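Local coordinates for protein ATP phosphoribosyltransferase regulatory subunit (Thermotoga maritima, PDB 1USY) that probably takes part in the first step of histidine biosynthesis and may let histidine exert feedback control over ATP phosphoribosyltransferase, at residues A160-L165 and R175-I180; I112-A117 and F239-T244; I126-H131 and E222-L227. All coordinates share one frame; numbering follows the deposited sequence.

In the fold
From the N terminus, helix 103-120 is the first partner to appear; it packs on strand 237-243, far later in the chain, so contact 2 closes the outermost loop. Strand 125-131 follows and meets strand 220-223 in contact 3, a shorter loop lying wholly within the first. Deeper still is contact 1, where helices 159-168 and 174-185 turn back on each other across a short connection. The three loops nest and none crosses another. Contacts 2 and 3 share one sheet, since strands 237-243 and 125-131 are neighbours in it. The centres of contacts 1 and 3 are about 18 Å apart, yet Ile179 packs on Leu225; contact 2 stays about 13 Å from contact 1 at nearest atoms.

Contact 1: A160-L165 and R175-I180; sequences AEIEFL and RVEKII. With HIS (histidine), chain N.
Glu177 lies against Ile162 and Glu163, and its side chain can be followed outward from CB. The first torsion sets CG beside the backbone N, anti to the carbonyl carbon (chi1 -65°), and the end of the chain comes nearer to residues 160-165 than CB itself. CG meets CG2 of Ile162 at 3.3 Å, the two side chains sliding past each other in opposite directions. Beyond CG the chain is extended, and CD comes to 3.4 Å from OE2 of Glu163. At the tip, OE2 of Glu177 is 3.2 Å from OE2 of Glu163, with the two carboxylate planes almost perpendicular (89°). Both oxygens are acceptors, so this is no hydrogen bond; the spacing is not firm enough to read more into, and Glu163 lies at the exposed side. OE2 of Glu177 also reaches 3.7 Å from the Glu163 CA.

The two segments form an antiparallel helical hairpin, their axes 10.2 Å apart at closest and their directions 169° apart, within the helical region between strands 125-131 and 220-223. Its apolar side belongs to Ile162, whose CD1 lies 3.9 Å from CG1 of Val176. CD1 of Ile180 comes to the same methyl tip to tip, though modelled too close for its spacing to be trusted. Helix 147-156 closes this side, with Leu153 on Ile162 and Ile154 on Val176.

Histidine is found near both helices. Ile180 belongs to the pocket of one bound molecule. The carboxylate of Glu161 lies beside another, modelled too near its CB for the spacing to be relied on, and OE2 of Glu161 forms a salt bridge with a basic side chain of the chain of another protein.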
loop_
_atom_site.group_PDB
_atom_site.type_symbol
_atom_site.label_atom_id
_atom_site.label_comp_id
_atom_site.label_asym_id
_atom_site.label_seq_id
_atom_site.Cartn_x
_atom_site.Cartn_y
_atom_site.Cartn_z
ATOM N N ALA B 160 -45.016 8.207 10.354
ATOM C CA ALA B 160 -45.319 9.393 11.176
ATOM C C ALA B 160 -44.794 10.718 10.578
ATOM O O ALA B 160 -45.453 11.760 10.716
ATOM C CB ALA B 160 -44.803 9.212 12.598
ATOM N N GLU B 161 -43.618 10.674 9.941
ATOM C CA GLU B 161 -43.045 11.846 9.285
ATOM C C GLU B 161 -43.779 12.136 7.977
ATOM O O GLU B 161 -43.881 13.286 7.545
ATOM C CB GLU B 161 -41.569 11.648 9.002
ATOM C CG GLU B 161 -40.937 12.865 8.356
ATOM C CD GLU B 161 -39.837 13.449 9.194
ATOM O OE1 GLU B 161 -38.734 12.838 9.241
ATOM O OE2 GLU B 161 -40.086 14.514 9.812
ATOM N N ILE B 162 -44.284 11.085 7.347
ATOM C CA ILE B 162 -45.124 11.274 6.177
ATOM C C ILE B 162 -46.437 11.979 6.545
ATOM O O ILE B 162 -46.814 12.943 5.894
ATOM C CB ILE B 162 -45.357 9.934 5.444
ATOM C CG1 ILE B 162 -44.178 9.651 4.519
ATOM C CG2 ILE B 162 -46.645 9.966 4.635
ATOM C CD1 ILE B 162 -43.821 8.198 4.431
ATOM N N GLU B 163 -47.125 11.513 7.583
ATOM C CA GLU B 163 -48.362 12.167 8.004
ATOM C C GLU B 163 -48.118 13.636 8.383
ATOM O O GLU B 163 -48.942 14.498 8.085
ATOM C CB GLU B 163 -49.044 11.418 9.150
ATOM C CG GLU B 163 -49.068 9.919 8.968
ATOM C CD GLU B 163 -50.449 9.319 9.095
ATOM O OE1 GLU B 163 -50.746 8.756 10.185
ATOM O OE2 GLU B 163 -51.226 9.393 8.096
ATOM N N PHE B 164 -46.981 13.897 9.015
ATOM C CA PHE B 164 -46.529 15.243 9.357
ATOM C C PHE B 164 -46.116 16.043 8.111
ATOM O O PHE B 164 -46.402 17.220 8.016
ATOM C CB PHE B 164 -45.371 15.176 10.377
ATOM C CG PHE B 164 -44.684 16.502 10.627
ATOM C CD1 PHE B 164 -45.297 17.493 11.401
ATOM C CD2 PHE B 164 -43.418 16.753 10.104
ATOM C CE1 PHE B 164 -44.670 18.714 11.631
ATOM C CE2 PHE B 164 -42.775 17.976 10.331
ATOM C CZ PHE B 164 -43.400 18.955 11.098
ATOM N N LEU B 165 -45.437 15.416 7.165
ATOM C CA LEU B 165 -45.136 16.080 5.904
ATOM C C LEU B 165 -46.417 16.451 5.155
ATOM O O LEU B 165 -46.467 17.494 4.504
ATOM C CB LEU B 165 -44.272 15.197 5.015
ATOM C CG LEU B 165 -42.916 15.761 4.598
ATOM C CD1 LEU B 165 -42.465 15.038 3.343
ATOM C CD2 LEU B 165 -42.945 17.268 4.364
ATOM N N ARG B 175 -51.604 8.066 -0.889
ATOM C CA ARG B 175 -51.194 6.827 -1.540
ATOM C C ARG B 175 -49.781 6.388 -1.167
ATOM O O ARG B 175 -49.448 5.201 -1.322
ATOM C CB ARG B 175 -51.392 6.849 -3.066
ATOM C CG ARG B 175 -51.226 8.182 -3.765
ATOM C CD ARG B 175 -51.706 8.177 -5.235
ATOM N NE ARG B 175 -51.372 6.927 -5.915
ATOM C CZ ARG B 175 -50.480 6.777 -6.893
ATOM N NH1 ARG B 175 -49.796 7.810 -7.383
ATOM N NH2 ARG B 175 -50.273 5.573 -7.392
ATOM N N VAL B 176 -48.955 7.311 -0.640
ATOM C CA VAL B 176 -47.673 6.924 -0.049
ATOM C C VAL B 176 -47.968 6.196 1.270
ATOM O O VAL B 176 -47.462 5.105 1.535
ATOM C CB VAL B 176 -46.758 8.123 0.238
ATOM C CG1 VAL B 176 -45.486 7.658 0.935
ATOM C CG2 VAL B 176 -46.396 8.871 -1.042
ATOM N N GLU B 177 -48.828 6.801 2.076
ATOM C CA GLU B 177 -49.221 6.220 3.357
ATOM C C GLU B 177 -49.818 4.809 3.184
ATOM O O GLU B 177 -49.650 3.954 4.052
ATOM C CB GLU B 177 -50.226 7.136 4.065
ATOM C CG GLU B 177 -49.639 8.497 4.466
ATOM C CD GLU B 177 -50.689 9.576 4.701
ATOM O OE1 GLU B 177 -51.857 9.400 4.262
ATOM O OE2 GLU B 177 -50.344 10.624 5.313
ATOM N N LYS B 178 -50.486 4.569 2.051
ATOM C CA LYS B 178 -51.179 3.309 1.831
ATOM C C LYS B 178 -50.177 2.193 1.512
ATOM O O LYS B 178 -50.258 1.080 2.070
ATOM C CB LYS B 178 -52.251 3.453 0.749
ATOM C CG LYS B 178 -53.369 2.431 0.812
ATOM C CD LYS B 178 -53.554 1.759 -0.557
ATOM C CE LYS B 178 -54.488 0.545 -0.490
ATOM N NZ LYS B 178 -53.977 -0.557 -1.343
ATOM N N ILE B 179 -49.220 2.515 0.650
ATOM C CA ILE B 179 -48.098 1.628 0.349
ATOM C C ILE B 179 -47.385 1.140 1.635
ATOM O O ILE B 179 -47.212 -0.062 1.847
ATOM C CB ILE B 179 -47.150 2.371 -0.621
ATOM C CG1 ILE B 179 -47.669 2.202 -2.044
ATOM C CG2 ILE B 179 -45.707 1.922 -0.487
ATOM C CD1 ILE B 179 -46.860 1.264 -2.863
ATOM N N ILE B 180 -47.008 2.070 2.500
ATOM C CA ILE B 180 -46.383 1.718 3.771
ATOM C C ILE B 180 -47.325 0.810 4.597
ATOM O O ILE B 180 -47.003 -0.342 4.857
ATOM C CB ILE B 180 -46.007 2.986 4.543
ATOM C CG1 ILE B 180 -44.984 3.782 3.741
ATOM C CG2 ILE B 180 -45.449 2.640 5.882
ATOM C CD1 ILE B 180 -44.662 5.151 4.315
HETATM C C HIS N . -35.562 12.055 9.124
HETATM O O HIS N . -34.454 12.517 9.484
HETATM C CB HIS N . -36.554 13.745 10.590
HETATM C CG HIS N . -35.678 13.076 11.584
HETATM N ND1 HIS N . -36.024 12.976 12.914
HETATM C CD2 HIS N . -34.487 12.468 11.424
HETATM C CE1 HIS N . -35.058 12.321 13.525
HETATM N NE2 HIS N . -34.130 12.009 12.645
HETATM O OXT HIS N . -35.532 11.105 8.358
#

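Contact 2: I112-A117 and F239-T244; sequences IIVESA and FTIYDT
The delta carbon of Ile241 is the bump that fills a hollow on helix 112-117. This is a helix laid on a beta sheet, here the large mixed sheet of a protein of the class-II aminoacyl-tRNA synthetase family, and the helix runs almost parallel to strand 239-243, their directions 5° apart and their axes 10.2 Å apart at closest. Three side chains wall the hollow: CD1 of Ile241 lies 3.9 Å from CG2 of Ile113, 3.9 Å from CG2 of Val114, and 4.0 Å from CB of Ala117. With CG1 anti to the carbonyl carbon and the chain extended beyond it (chi2 -171°), Ile241 carries CD1 out to the helix, while its shorter branch, CG2, fits beside the Ala117 methyl at 4.1 Å. The small alanine probably leaves room for both branches. Val114 and Ile241 meet at about a right angle; Ile113 comes across at a slant.

One methyl serves two neighbours. CG2 of Ile113 touches Ile241 on one hand and the ring of Phe239 on the other, where CE1 is 3.8 Å away and the approach is oblique. Phe239 sits two residues earlier on the same face of the strand, so its ring continues the apolar surface begun by Ile241. The end of Ile113 leads away from the strand; the residue also packs on Phe12 of helix 6-16. Flanking strands complete the floor, with Ala251 touching Ile113 and Ile241, and Val127 against Val114.

On the helix itself, the hydroxyl of Ser116 turns back a full turn: OG donates to O of Ile112 at 2.7 Å, from above the carbonyl plane, while N of Ser116 reaches the same oxygen from the opposite face.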
loop_
_atom_site.group_PDB
_atom_site.type_symbol
_atom_site.label_atom_id
_atom_site.label_comp_id
_atom_site.label_asym_id
_atom_site.label_seq_id
_atom_site.Cartn_x
_atom_site.Cartn_y
_atom_site.Cartn_z
ATOM N N ILE B 112 -35.326 -21.575 -8.217
ATOM C CA ILE B 112 -34.114 -22.176 -7.643
ATOM C C ILE B 112 -33.688 -21.559 -6.282
ATOM O O ILE B 112 -33.422 -22.300 -5.346
ATOM C CB ILE B 112 -32.960 -22.122 -8.661
ATOM C CG1 ILE B 112 -33.336 -22.861 -9.924
ATOM C CG2 ILE B 112 -31.675 -22.691 -8.096
ATOM C CD1 ILE B 112 -32.412 -22.547 -11.069
ATOM N N ILE B 113 -33.637 -20.232 -6.180
ATOM C CA ILE B 113 -33.221 -19.580 -4.941
ATOM C C ILE B 113 -34.207 -19.942 -3.819
ATOM O O ILE B 113 -33.796 -20.366 -2.746
ATOM C CB ILE B 113 -33.091 -18.018 -5.086
ATOM C CG1 ILE B 113 -31.924 -17.556 -5.972
ATOM C CG2 ILE B 113 -32.896 -17.366 -3.718
ATOM C CD1 ILE B 113 -30.900 -18.539 -6.268
ATOM N N VAL B 114 -35.506 -19.783 -4.072
ATOM C CA VAL B 114 -36.518 -20.097 -3.059
ATOM C C VAL B 114 -36.435 -21.572 -2.671
ATOM O O VAL B 114 -36.370 -21.894 -1.468
ATOM C CB VAL B 114 -37.976 -19.759 -3.534
ATOM C CG1 VAL B 114 -39.048 -20.399 -2.632
ATOM C CG2 VAL B 114 -38.189 -18.254 -3.647
ATOM N N GLU B 115 -36.457 -22.471 -3.663
ATOM C CA GLU B 115 -36.395 -23.909 -3.359
ATOM C C GLU B 115 -35.139 -24.224 -2.551
ATOM O O GLU B 115 -35.201 -25.017 -1.575
ATOM C CB GLU B 115 -36.413 -24.771 -4.607
ATOM C CG GLU B 115 -36.272 -26.249 -4.302
ATOM C CD GLU B 115 -36.203 -27.097 -5.542
ATOM O OE1 GLU B 115 -36.579 -26.615 -6.618
ATOM O OE2 GLU B 115 -35.778 -28.267 -5.447
ATOM N N SER B 116 -34.026 -23.592 -2.943
ATOM C CA SER B 116 -32.772 -23.736 -2.215
ATOM C C SER B 116 -32.880 -23.230 -0.789
ATOM O O SER B 116 -32.346 -23.846 0.135
ATOM C CB SER B 116 -31.625 -23.014 -2.924
ATOM O OG SER B 116 -31.393 -23.633 -4.175
ATOM N N ALA B 117 -33.568 -22.112 -0.603
ATOM C CA ALA B 117 -33.630 -21.505 0.727
ATOM C C ALA B 117 -34.535 -22.312 1.665
ATOM O O ALA B 117 -34.210 -22.547 2.830
ATOM C CB ALA B 117 -34.045 -20.018 0.660
ATOM N N PHE B 239 -36.731 -9.314 -4.795
ATOM C CA PHE B 239 -37.133 -10.253 -3.767
ATOM C C PHE B 239 -36.084 -10.326 -2.633
ATOM O O PHE B 239 -34.888 -10.186 -2.874
ATOM C CB PHE B 239 -37.406 -11.634 -4.371
ATOM C CG PHE B 239 -36.147 -12.397 -4.702
ATOM C CD1 PHE B 239 -35.555 -13.234 -3.761
ATOM C CD2 PHE B 239 -35.546 -12.261 -5.925
ATOM C CE1 PHE B 239 -34.420 -13.928 -4.051
ATOM C CE2 PHE B 239 -34.422 -12.950 -6.207
ATOM C CZ PHE B 239 -33.857 -13.796 -5.278
ATOM N N THR B 240 -36.565 -10.496 -1.404
ATOM C CA THR B 240 -35.728 -10.828 -0.265
ATOM C C THR B 240 -36.276 -12.086 0.419
ATOM O O THR B 240 -37.471 -12.389 0.305
ATOM C CB THR B 240 -35.681 -9.629 0.696
ATOM O OG1 THR B 240 -37.020 -9.177 0.964
ATOM C CG2 THR B 240 -35.029 -8.412 0.000
ATOM N N ILE B 241 -35.417 -12.860 1.080
ATOM C CA ILE B 241 -35.896 -14.084 1.771
ATOM C C ILE B 241 -35.421 -14.093 3.213
ATOM O O ILE B 241 -34.219 -13.838 3.479
ATOM C CB ILE B 241 -35.462 -15.387 1.055
ATOM C CG1 ILE B 241 -35.887 -15.402 -0.396
ATOM C CG2 ILE B 241 -36.128 -16.583 1.667
ATOM C CD1 ILE B 241 -35.655 -16.766 -1.051
ATOM N N TYR B 242 -36.362 -14.335 4.132
ATOM C CA TYR B 242 -36.044 -14.373 5.560
ATOM C C TYR B 242 -36.308 -15.774 6.155
ATOM O O TYR B 242 -37.284 -16.487 5.797
ATOM C CB TYR B 242 -36.790 -13.291 6.356
ATOM C CG TYR B 242 -36.729 -11.896 5.777
ATOM C CD1 TYR B 242 -37.533 -11.538 4.687
ATOM C CD2 TYR B 242 -35.874 -10.924 6.299
ATOM C CE1 TYR B 242 -37.501 -10.286 4.160
ATOM C CE2 TYR B 242 -35.830 -9.611 5.721
ATOM C CZ TYR B 242 -36.643 -9.320 4.650
ATOM O OH TYR B 242 -36.653 -8.061 4.029
ATOM N N ASP B 243 -35.426 -16.179 7.054
ATOM C CA ASP B 243 -35.680 -17.397 7.809
ATOM C C ASP B 243 -36.203 -16.986 9.186
ATOM O O ASP B 243 -35.521 -16.289 9.881
ATOM C CB ASP B 243 -34.420 -18.243 7.918
ATOM C CG ASP B 243 -34.589 -19.431 8.844
ATOM O OD1 ASP B 243 -35.656 -20.106 8.786
ATOM O OD2 ASP B 243 -33.699 -19.776 9.667
ATOM N N THR B 244 -37.420 -17.403 9.550
ATOM C CA THR B 244 -37.970 -17.061 10.842
ATOM C C THR B 244 -37.201 -17.800 11.938
ATOM O O THR B 244 -37.166 -17.349 13.063
ATOM C CB THR B 244 -39.530 -17.309 10.944
ATOM O OG1 THR B 244 -39.865 -18.681 10.669
ATOM C CG2 THR B 244 -40.253 -16.576 9.875
#

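Contact 3: I126-H131 and E222-L227; sequences IVEIGH and EIDLTL
Ile126 lays its CG2 over the side chain of Glu222, 3.4 Å from CG, crossing it aslant; beyond, the Glu222 carboxylate goes on to a salt bridge with Arg187. Further along the strand, Glu128 stands beside Asp224. Its CG, anti to the backbone N (chi1 170°), lies 3.6 Å from the Asp224 CB, and the carboxylates follow, OE2 of Glu128 being 3.3 Å from OD2 of Asp224 with their planes 59° apart. Two acids so close are likely to need cations: Arg187 forms salt bridges to both, Lys157, of the histidine pocket, to Asp224, and a basic side chain of the chain of another protein to Glu128. The other Asp224 oxygen, OD1, accepts from N of Thr226 at 2.7 Å, an Asx turn that bends the chain just after the strand. A leucine in place of Asp224 would probably leave Lys157 without its carboxylate mate, take one of Arg187's, and deprive the turn at Thr226 of its acceptor.

The backbones are joined by three straight bonds. N of Glu222 donates to O of Val127 at 2.8 Å, N of Ile129 to O of Glu222 at 2.7 Å, and N of Asp224 to O of Ile129 at 2.9 Å. On the sheet face of Ile129 and Ile223, helix 199-215 packs over the strands, Leu205 on Ile129 and Ser209 on Ile223. Two parallel neighbouring strands with a helix packed across them, on the chain that links them, make a beta-alpha-beta crossover at the edge of the otherwise largely antiparallel sheet of this class-II synthetase-like fold.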
loop_
_atom_site.group_PDB
_atom_site.type_symbol
_atom_site.label_atom_id
_atom_site.label_comp_id
_atom_site.label_asym_id
_atom_site.label_seq_id
_atom_site.Cartn_x
_atom_site.Cartn_y
_atom_site.Cartn_z
ATOM N N ILE B 126 -39.889 -16.801 4.649
ATOM C CA ILE B 126 -40.721 -15.761 4.056
ATOM C C ILE B 126 -40.031 -15.214 2.793
ATOM O O ILE B 126 -38.879 -14.815 2.835
ATOM C CB ILE B 126 -40.979 -14.628 5.099
ATOM C CG1 ILE B 126 -41.787 -15.135 6.279
ATOM C CG2 ILE B 126 -41.706 -13.438 4.496
ATOM C CD1 ILE B 126 -41.753 -14.191 7.542
ATOM N N VAL B 127 -40.736 -15.236 1.671
ATOM C CA VAL B 127 -40.302 -14.592 0.418
ATOM C C VAL B 127 -41.049 -13.274 0.240
ATOM O O VAL B 127 -42.289 -13.236 0.071
ATOM C CB VAL B 127 -40.566 -15.486 -0.820
ATOM C CG1 VAL B 127 -40.108 -14.761 -2.100
ATOM C CG2 VAL B 127 -39.845 -16.878 -0.666
ATOM N N GLU B 128 -40.312 -12.185 0.347
ATOM C CA GLU B 128 -40.931 -10.885 0.287
ATOM C C GLU B 128 -40.683 -10.324 -1.124
ATOM O O GLU B 128 -39.552 -10.217 -1.567
ATOM C CB GLU B 128 -40.359 -10.009 1.396
ATOM C CG GLU B 128 -40.755 -8.564 1.281
ATOM C CD GLU B 128 -40.061 -7.665 2.274
ATOM O OE1 GLU B 128 -38.915 -7.213 2.036
ATOM O OE2 GLU B 128 -40.675 -7.406 3.311
ATOM N N ILE B 129 -41.743 -10.029 -1.850
ATOM C CA ILE B 129 -41.614 -9.564 -3.243
ATOM C C ILE B 129 -41.874 -8.070 -3.343
ATOM O O ILE B 129 -42.699 -7.501 -2.634
ATOM C CB ILE B 129 -42.600 -10.287 -4.197
ATOM C CG1 ILE B 129 -42.470 -11.818 -4.130
ATOM C CG2 ILE B 129 -42.444 -9.752 -5.643
ATOM C CD1 ILE B 129 -41.422 -12.387 -5.097
ATOM N N GLY B 130 -41.168 -7.433 -4.248
ATOM C CA GLY B 130 -41.285 -6.005 -4.420
ATOM C C GLY B 130 -41.168 -5.715 -5.904
ATOM O O GLY B 130 -40.898 -6.603 -6.716
ATOM N N HIS B 131 -41.361 -4.457 -6.251
ATOM C CA HIS B 131 -41.203 -4.048 -7.611
ATOM C C HIS B 131 -40.826 -2.608 -7.649
ATOM O O HIS B 131 -41.453 -1.751 -7.035
ATOM C CB HIS B 131 -42.491 -4.238 -8.373
ATOM C CG HIS B 131 -42.316 -4.263 -9.852
ATOM N ND1 HIS B 131 -42.371 -5.430 -10.578
ATOM C CD2 HIS B 131 -42.109 -3.269 -10.743
ATOM C CE1 HIS B 131 -42.230 -5.152 -11.864
ATOM N NE2 HIS B 131 -42.052 -3.849 -11.989
ATOM N N GLU B 222 -44.995 -12.865 0.595
ATOM C CA GLU B 222 -45.599 -11.581 0.933
ATOM C C GLU B 222 -45.135 -10.428 0.050
ATOM O O GLU B 222 -44.115 -10.487 -0.622
ATOM C CB GLU B 222 -45.492 -11.231 2.429
ATOM C CG GLU B 222 -44.654 -12.173 3.237
ATOM C CD GLU B 222 -44.956 -12.172 4.718
ATOM O OE1 GLU B 222 -45.570 -13.150 5.184
ATOM O OE2 GLU B 222 -44.509 -11.243 5.428
ATOM N N ILE B 223 -45.916 -9.382 0.050
ATOM C CA ILE B 223 -45.711 -8.309 -0.869
ATOM C C ILE B 223 -45.352 -7.075 -0.078
ATOM O O ILE B 223 -46.045 -6.733 0.869
ATOM C CB ILE B 223 -47.011 -8.082 -1.644
ATOM C CG1 ILE B 223 -47.378 -9.324 -2.498
ATOM C CG2 ILE B 223 -46.931 -6.763 -2.403
ATOM C CD1 ILE B 223 -46.754 -9.394 -3.912
ATOM N N ASP B 224 -44.256 -6.428 -0.442
ATOM C CA ASP B 224 -43.781 -5.220 0.276
ATOM C C ASP B 224 -43.080 -4.273 -0.690
ATOM O O ASP B 224 -42.030 -4.572 -1.221
ATOM C CB ASP B 224 -42.821 -5.598 1.405
ATOM C CG ASP B 224 -42.344 -4.382 2.210
ATOM O OD1 ASP B 224 -42.150 -3.263 1.628
ATOM O OD2 ASP B 224 -42.136 -4.479 3.444
ATOM N N LEU B 225 -43.698 -3.127 -0.901
ATOM C CA LEU B 225 -43.270 -2.150 -1.893
ATOM C C LEU B 225 -42.444 -0.991 -1.293
ATOM O O LEU B 225 -42.252 0.052 -1.951
ATOM C CB LEU B 225 -44.502 -1.596 -2.573
ATOM C CG LEU B 225 -45.264 -2.430 -3.616
ATOM C CD1 LEU B 225 -44.794 -3.885 -3.783
ATOM C CD2 LEU B 225 -46.742 -2.390 -3.277
ATOM N N THR B 226 -42.072 -1.164 -0.014
ATOM C CA THR B 226 -41.132 -0.160 0.468
ATOM C C THR B 226 -39.736 -0.515 -0.099
ATOM O O THR B 226 -39.618 -1.144 -1.141
ATOM C CB THR B 226 -41.184 -0.146 2.014
ATOM O OG1 THR B 226 -40.872 -1.423 2.543
ATOM C CG2 THR B 226 -42.574 0.228 2.553
ATOM N N LEU B 227 -38.731 -0.111 0.596
ATOM C CA LEU B 227 -37.298 -0.297 0.218
ATOM C C LEU B 227 -37.065 0.258 -1.205
ATOM O O LEU B 227 -36.902 -0.479 -2.198
ATOM C CB LEU B 227 -36.776 -1.793 0.427
ATOM C CG LEU B 227 -37.183 -3.029 -0.449
ATOM C CD1 LEU B 227 -37.121 -4.317 0.404
ATOM C CD2 LEU B 227 -38.583 -3.037 -1.065
#